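Local coordinates for protein tryptophan--tRNA ligase (Aeropyrum pernix, PDB 3A04) that catalyses the ATP-dependent attachment of L-tryptophan to its cognate tRNA, releasing AMP and diphosphate, at residues A[75-80]-A[89-94]. Sequence-based numbering, arbitrary orientation.
Sequences TGFMPS and LTVDQL
Phe77 and Thr75 of strand 72-77 meet Thr90, Val91 and Leu94 of helix 85-99 in the first half of a beta-alpha-beta unit of the class I synthetase Rossmann-type core, which strand 103-108 completes. It is a worked example of how a helix packs back over the strand before it through side chains, with no hydrogen bond crossing between 75-80 and 89-94. The axes of 75-77 and 89-94 approach to 10.5 Å, with their N-to-C directions 147° apart, roughly antiparallel.

The Thr90 methyl sits at the middle of the contact. CB of Thr90 is directed toward the strand, and a chi1 of -68°, with OG1 beside the backbone N, leaves CG2 to meet Thr75 tip to tip. Phe77 and Thr90 approach each other from opposite directions, the ring CZ of Phe77 3.9 Å from Thr90 CG2. The Val91 and Phe77 side chains cross at about a right angle, with Val91 CG2 set obliquely to the ring, 3.8 Å from Phe77 CZ. Tyr132 and Met136 of helix 121-139 also pack on Phe77, and Met136 touches Val91 as well. Beyond Phe77 the chain enters the HIGH-region motif at Pro79, the centre of an inverse gamma turn. At the other end of the contact, Leu94 lies across Thr75, with Leu94 CD1 3.7 Å from Thr75 CG2.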
loop_
_atom_site.group_PDB
_atom_site.type_symbol
_atom_site.label_atom_id
_atom_site.label_comp_id
_atom_site.label_asym_id
_atom_site.label_seq_id
_atom_site.Cartn_x
_atom_site.Cartn_y
_atom_site.Cartn_z
ATOM N N THR A 75 -1.887 -18.797 6.448
ATOM C CA THR A 75 -1.443 -18.977 5.079
ATOM C C THR A 75 -2.337 -18.130 4.182
ATOM O O THR A 75 -3.390 -17.622 4.627
ATOM C CB THR A 75 -1.581 -20.520 4.654
ATOM O OG1 THR A 75 -1.018 -20.687 3.353
ATOM C CG2 THR A 75 -3.085 -20.881 4.587
ATOM N N GLY A 76 -1.963 -17.971 2.917
ATOM C CA GLY A 76 -2.789 -17.261 1.981
ATOM C C GLY A 76 -3.142 -18.095 0.762
ATOM O O GLY A 76 -2.358 -18.985 0.377
ATOM N N PHE A 77 -4.260 -17.742 0.109
ATOM C CA PHE A 77 -4.732 -18.390 -1.147
ATOM C C PHE A 77 -5.074 -17.299 -2.156
ATOM O O PHE A 77 -5.725 -16.257 -1.844
ATOM C CB PHE A 77 -5.998 -19.247 -0.934
ATOM C CG PHE A 77 -5.763 -20.481 -0.094
ATOM C CD1 PHE A 77 -5.851 -20.415 1.272
ATOM C CD2 PHE A 77 -5.342 -21.657 -0.681
ATOM C CE1 PHE A 77 -5.508 -21.512 2.097
ATOM C CE2 PHE A 77 -5.090 -22.851 0.160
ATOM C CZ PHE A 77 -5.150 -22.732 1.504
ATOM N N MET A 78 -4.606 -17.536 -3.353
ATOM C CA MET A 78 -4.923 -16.782 -4.574
ATOM C C MET A 78 -6.280 -17.258 -5.085
ATOM O O MET A 78 -6.426 -18.474 -5.397
ATOM C CB MET A 78 -3.818 -17.047 -5.626
ATOM C CG MET A 78 -4.107 -16.425 -7.045
ATOM S SD MET A 78 -4.536 -14.666 -7.033
ATOM C CE MET A 78 -3.004 -14.021 -6.427
ATOM N N PRO A 79 -7.293 -16.357 -5.141
ATOM C CA PRO A 79 -8.643 -16.814 -5.577
ATOM C C PRO A 79 -8.754 -16.844 -7.088
ATOM O O PRO A 79 -9.400 -15.990 -7.657
ATOM C CB PRO A 79 -9.579 -15.760 -5.017
ATOM C CG PRO A 79 -8.710 -14.435 -5.043
ATOM C CD PRO A 79 -7.327 -14.964 -4.619
ATOM N N SER A 80 -8.108 -17.831 -7.717
ATOM C CA SER A 80 -8.078 -17.955 -9.130
ATOM C C SER A 80 -8.236 -19.467 -9.395
ATOM O O SER A 80 -7.489 -20.260 -8.776
ATOM C CB SER A 80 -6.655 -17.616 -9.590
ATOM O OG SER A 80 -6.655 -17.578 -11.009
ATOM N N LEU A 89 -3.588 -30.106 0.516
ATOM C CA LEU A 89 -2.430 -30.437 1.374
ATOM C C LEU A 89 -2.167 -29.302 2.354
ATOM O O LEU A 89 -1.833 -29.545 3.538
ATOM C CB LEU A 89 -1.188 -30.610 0.494
ATOM C CG LEU A 89 0.141 -30.930 1.179
ATOM C CD1 LEU A 89 -0.031 -32.201 1.922
ATOM C CD2 LEU A 89 1.214 -31.062 0.116
ATOM N N THR A 90 -2.271 -28.050 1.898
ATOM C CA THR A 90 -2.077 -26.943 2.830
ATOM C C THR A 90 -3.176 -26.923 3.892
ATOM O O THR A 90 -2.858 -26.800 5.077
ATOM C CB THR A 90 -2.076 -25.641 2.106
ATOM O OG1 THR A 90 -0.916 -25.606 1.311
ATOM C CG2 THR A 90 -2.041 -24.420 3.094
ATOM N N VAL A 91 -4.460 -27.058 3.483
ATOM C CA VAL A 91 -5.575 -26.982 4.453
ATOM C C VAL A 91 -5.512 -28.116 5.441
ATOM O O VAL A 91 -5.880 -27.973 6.610
ATOM C CB VAL A 91 -6.971 -26.990 3.710
ATOM C CG1 VAL A 91 -8.128 -26.960 4.661
ATOM C CG2 VAL A 91 -7.031 -25.728 2.854
ATOM N N ASP A 92 -5.111 -29.298 4.956
ATOM C CA ASP A 92 -4.980 -30.423 5.880
ATOM C C ASP A 92 -3.982 -30.086 6.999
ATOM O O ASP A 92 -4.203 -30.459 8.128
ATOM C CB ASP A 92 -4.456 -31.644 5.102
ATOM C CG ASP A 92 -5.629 -32.396 4.351
ATOM O OD1 ASP A 92 -6.883 -32.222 4.665
ATOM O OD2 ASP A 92 -5.272 -33.076 3.389
ATOM N N GLN A 93 -2.874 -29.423 6.662
ATOM C CA GLN A 93 -1.904 -28.972 7.728
ATOM C C GLN A 93 -2.567 -27.905 8.637
ATOM O O GLN A 93 -2.396 -27.931 9.806
ATOM C CB GLN A 93 -0.672 -28.340 7.051
ATOM C CG GLN A 93 0.079 -29.376 6.242
ATOM C CD GLN A 93 1.258 -28.823 5.551
ATOM O OE1 GLN A 93 2.181 -28.328 6.189
ATOM N NE2 GLN A 93 1.229 -28.833 4.210
ATOM N N LEU A 94 -3.346 -26.968 8.097
ATOM C CA LEU A 94 -4.139 -26.103 9.002
ATOM C C LEU A 94 -5.086 -26.797 9.921
ATOM O O LEU A 94 -5.198 -26.407 11.104
ATOM C CB LEU A 94 -4.933 -25.005 8.249
ATOM C CG LEU A 94 -4.209 -24.282 7.111
ATOM C CD1 LEU A 94 -5.213 -23.316 6.366
ATOM C CD2 LEU A 94 -3.017 -23.487 7.713
#